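Local coordinates for protein halotolerant alpha-type carbonic anhydrase (dCA II) (Dunaliella salina, PDB 1Y7W) that catalyses the reversible hydration of carbon dioxide to bicarbonate as a halotolerant, zinc-dependent alpha-type carbonic anhydrase, at residues V73-L78 and Q216-S221; A93-D96 and K102-F105. One frame throughout, in Å; residues are numbered along the deposited sequence.

How the interactions relate
Running from the N terminus, the chain passes first through V73-L78, in the loop between strands 55-56 and 89-90, and then turns back on itself in the small hairpin of strands 94-95 and 103-104. Interaction 2 closes that hairpin over the five residues 97-101. Most of the large mixed sheet follows before the chain returns at Q216-S221 and interaction 1 closes a loop of 137 residues. The short closure thus falls within the long one. The centres of interactions 1 and 2 lie about 19 Å apart. Interaction 1 joins the 73-78 loop to the segment leaving helix 213-217, whereas interaction 2 pairs two strands of a small three-stranded sheet that lies against strand 120-133.

Interaction 1: V73-L78 and Q216-S221; sequences VSLNGL and QLLPSS
L218 is the side chain that bridges the two segments, reaching across with its CD1 branch to the turn formed by L75-L78. That methyl abuts the backbone of the turn, L218 CD1 lying 3.5 Å from L78 O, and L218 CG stands 3.8 Å from the same oxygen. It also meets the CD1 methyl of L75, with L218 CD1 and L75 CD1 4.3 Å apart. L78 itself presents mainly its carbonyl group; its CB lies 4.6 Å from L218 CD1. No hydrogen bond links the two segments, and their contact is small and made by van der Waals packing between buried residues.

The methyl arrives there because L218 places CG beside its own backbone N and opposite the carbonyl carbon (chi1 -64°), sending the branch toward the turn. On the other side, the leucines are set by a tight turn in which L78 N donates to L75 O at 2.9 Å. The backbone of N76 and G77 follows a type II' turn, with N76 at positive phi (45°), and this brings L75 and L78 close together.

Further out, L75 and L78 both rest on I169 of strand 166-175, and P219, next to L218, packs on I171 of the same strand and on F245. The carbonyls of L217 and L218 accept hydrogen bonds from NE and NH1 of R249, so one guanidinium group holds the chain as it leaves helix 213-217. The turn is held in its place by the bond from N76 ND2 to L112 O and by backbone bonds of G77 to I88 and N111. The 73-78 loop and the end of helix 213-217 are thereby brought together over central strands of the mixed beta-sheet that forms the core of the alpha-carbonic anhydrase fold.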
# COMPACT_ATOMS: atom_id res chain seq x y z
N VAL A 73 1.74 -3.00 15.82
CA VAL A 73 2.48 -1.78 15.51
C VAL A 73 2.01 -0.70 16.47
O VAL A 73 0.84 -0.69 16.89
CB VAL A 73 2.24 -1.30 14.06
CG1 VAL A 73 0.78 -0.99 13.84
CG2 VAL A 73 3.17 -0.03 13.75
N SER A 74 2.94 0.12 16.95
CA SER A 74 2.58 1.30 17.75
C SER A 74 2.55 2.38 16.64
O SER A 74 3.61 2.80 16.15
CB SER A 74 3.67 1.64 18.79
OG SER A 74 3.59 0.73 19.89
N LEU A 75 1.36 2.82 16.27
CA LEU A 75 1.16 3.77 15.18
C LEU A 75 1.80 5.13 15.45
O LEU A 75 2.16 5.82 14.50
CB LEU A 75 -0.33 3.92 14.85
CG LEU A 75 -1.01 2.67 14.26
CD1 LEU A 75 -2.55 2.86 14.18
CD2 LEU A 75 -0.42 2.41 12.83
N ASN A 76 1.93 5.50 16.74
CA ASN A 76 2.54 6.75 17.13
C ASN A 76 2.05 7.95 16.28
O ASN A 76 0.82 8.14 16.20
CB ASN A 76 4.04 6.55 17.13
CG ASN A 76 4.46 5.62 18.28
OD1 ASN A 76 3.75 5.52 19.27
ND2 ASN A 76 5.59 4.97 18.16
N GLY A 77 2.98 8.66 15.64
CA GLY A 77 2.64 9.84 14.86
C GLY A 77 1.65 9.61 13.73
O GLY A 77 1.01 10.57 13.33
N LEU A 78 1.55 8.38 13.19
CA LEU A 78 0.55 8.15 12.13
C LEU A 78 -0.87 8.30 12.65
O LEU A 78 -1.75 8.67 11.91
CB LEU A 78 0.69 6.72 11.55
CG LEU A 78 2.05 6.43 10.96
CD1 LEU A 78 2.11 4.94 10.55
CD2 LEU A 78 2.36 7.33 9.82
N GLN A 216 -6.44 12.17 6.97
CA GLN A 216 -6.72 11.92 5.59
C GLN A 216 -6.57 10.48 5.09
O GLN A 216 -7.24 10.12 4.12
CB GLN A 216 -5.87 12.84 4.72
CG GLN A 216 -6.29 14.31 4.93
CD GLN A 216 -5.50 15.24 4.05
OE1 GLN A 216 -4.33 15.51 4.31
NE2 GLN A 216 -6.15 15.74 2.97
N LEU A 217 -5.70 9.70 5.74
CA LEU A 217 -5.41 8.34 5.29
C LEU A 217 -5.90 7.23 6.21
O LEU A 217 -6.56 6.32 5.73
CB LEU A 217 -3.91 8.20 5.02
CG LEU A 217 -3.22 9.20 4.07
CD1 LEU A 217 -1.76 8.86 4.04
CD2 LEU A 217 -3.82 9.20 2.64
N LEU A 218 -5.62 7.28 7.51
CA LEU A 218 -6.06 6.19 8.37
C LEU A 218 -7.56 6.12 8.43
O LEU A 218 -8.24 7.16 8.45
CB LEU A 218 -5.52 6.33 9.79
CG LEU A 218 -4.02 6.26 9.99
CD1 LEU A 218 -3.80 5.91 11.49
CD2 LEU A 218 -3.39 5.15 9.15
N PRO A 219 -8.13 4.89 8.48
CA PRO A 219 -9.59 4.79 8.52
C PRO A 219 -10.18 5.10 9.89
O PRO A 219 -9.45 5.33 10.85
CB PRO A 219 -9.87 3.36 8.08
CG PRO A 219 -8.63 2.61 8.47
CD PRO A 219 -7.48 3.58 8.30
N SER A 220 -11.50 5.07 9.96
CA SER A 220 -12.19 5.40 11.19
C SER A 220 -11.99 4.46 12.38
O SER A 220 -12.21 4.87 13.53
CB SER A 220 -13.69 5.59 10.92
OG SER A 220 -14.23 4.46 10.22
N SER A 221 -11.54 3.23 12.14
CA SER A 221 -11.29 2.30 13.24
C SER A 221 -9.88 1.79 13.07
O SER A 221 -9.34 1.75 11.96
CB SER A 221 -12.31 1.15 13.19
OG SER A 221 -11.77 -0.03 13.72

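Interaction 2: A93-D96 and K102-F105; sequences AKVD and KVTF
K94 and T104 form a hydrogen-bonded antiparallel pair, K94 N donating to T104 O and T104 N to K94 O, each at 2.9 Å. Two residues further on, D96 N donates to K102 O at 2.8 Å, almost straight along the C=O direction. Between these rungs V95 and V103 make the non-hydrogen-bonded pair, and CA-H...O contacts fill in, the shortest from V103 CA to K94 O (3.0 Å).

Apolar contacts lie on the face of the valines. V95 CG2 meets V103 CG2 at 3.9 Å, the V95 chi1 of 60° having set CG1 between N and the carbonyl carbon, and A93 CB touches V103 CG1. At the end of the ladder F105 CB lies 4.0 Å from A93 CA, while the ring leads away to P126 and F129.

The polar side chains gather on the K94/T104 side. D96 and K102 run side by side, D96 OD2 lying 3.5 Å from K102 CE but 4.3 Å from K102 NZ, too far for a salt bridge. A water sits between D96 OD1, K102 O and T104 OG1, and D96 OD1 also accepts a bond from G205 N.

Backbone bonds thus carry this hairpin; the opposite charges of D96 and K102 probably add only a modest attraction.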
# COMPACT_ATOMS: atom_id res chain seq x y z
N ALA A 93 4.98 16.77 -0.47
CA ALA A 93 4.38 15.61 -1.12
C ALA A 93 4.37 15.79 -2.66
O ALA A 93 4.27 16.91 -3.18
CB ALA A 93 2.96 15.42 -0.59
N LYS A 94 4.52 14.68 -3.38
CA LYS A 94 4.54 14.65 -4.85
C LYS A 94 3.82 13.35 -5.32
O LYS A 94 3.82 12.33 -4.62
CB LYS A 94 5.98 14.65 -5.32
CG LYS A 94 6.73 15.89 -4.84
CD LYS A 94 8.18 15.88 -5.24
CE LYS A 94 8.76 17.28 -4.86
NZ LYS A 94 10.21 17.48 -5.23
N VAL A 95 3.19 13.40 -6.48
CA VAL A 95 2.49 12.20 -6.95
C VAL A 95 3.01 11.87 -8.36
O VAL A 95 3.43 12.77 -9.11
CB VAL A 95 0.97 12.43 -6.93
CG1 VAL A 95 0.60 13.61 -7.84
CG2 VAL A 95 0.23 11.16 -7.38
N ASP A 96 3.06 10.58 -8.69
CA ASP A 96 3.49 10.19 -10.03
C ASP A 96 2.18 10.03 -10.83
O ASP A 96 1.23 9.31 -10.40
CB ASP A 96 4.28 8.86 -10.00
CG ASP A 96 5.72 9.01 -9.42
OD1 ASP A 96 6.15 10.16 -9.13
OD2 ASP A 96 6.40 7.96 -9.28
N LYS A 102 1.81 6.70 -7.24
CA LYS A 102 2.69 6.73 -6.09
C LYS A 102 2.87 8.15 -5.56
O LYS A 102 3.09 9.07 -6.36
CB LYS A 102 4.08 6.23 -6.49
CG LYS A 102 4.98 6.10 -5.26
CD LYS A 102 6.23 5.31 -5.63
CE LYS A 102 7.23 6.15 -6.46
NZ LYS A 102 8.61 5.44 -6.60
N VAL A 103 2.87 8.31 -4.23
CA VAL A 103 3.03 9.59 -3.59
C VAL A 103 4.30 9.46 -2.74
O VAL A 103 4.47 8.46 -2.04
CB VAL A 103 1.81 9.96 -2.72
CG1 VAL A 103 2.08 11.25 -1.86
CG2 VAL A 103 0.59 10.18 -3.60
N THR A 104 5.21 10.42 -2.92
CA THR A 104 6.46 10.46 -2.16
C THR A 104 6.45 11.77 -1.36
O THR A 104 5.60 12.67 -1.58
CB THR A 104 7.71 10.43 -3.11
OG1 THR A 104 7.50 11.36 -4.18
CG2 THR A 104 7.90 9.01 -3.73
N PHE A 105 7.38 11.92 -0.42
CA PHE A 105 7.35 13.10 0.43
C PHE A 105 8.65 13.13 1.23
O PHE A 105 9.46 12.22 1.14
CB PHE A 105 6.12 12.98 1.37
CG PHE A 105 5.84 11.55 1.86
CD1 PHE A 105 6.68 10.92 2.77
CD2 PHE A 105 4.81 10.78 1.26
CE1 PHE A 105 6.51 9.51 3.08
CE2 PHE A 105 4.63 9.42 1.54
CZ PHE A 105 5.48 8.78 2.46
O HOH W 1 5.74 10.63 -6.15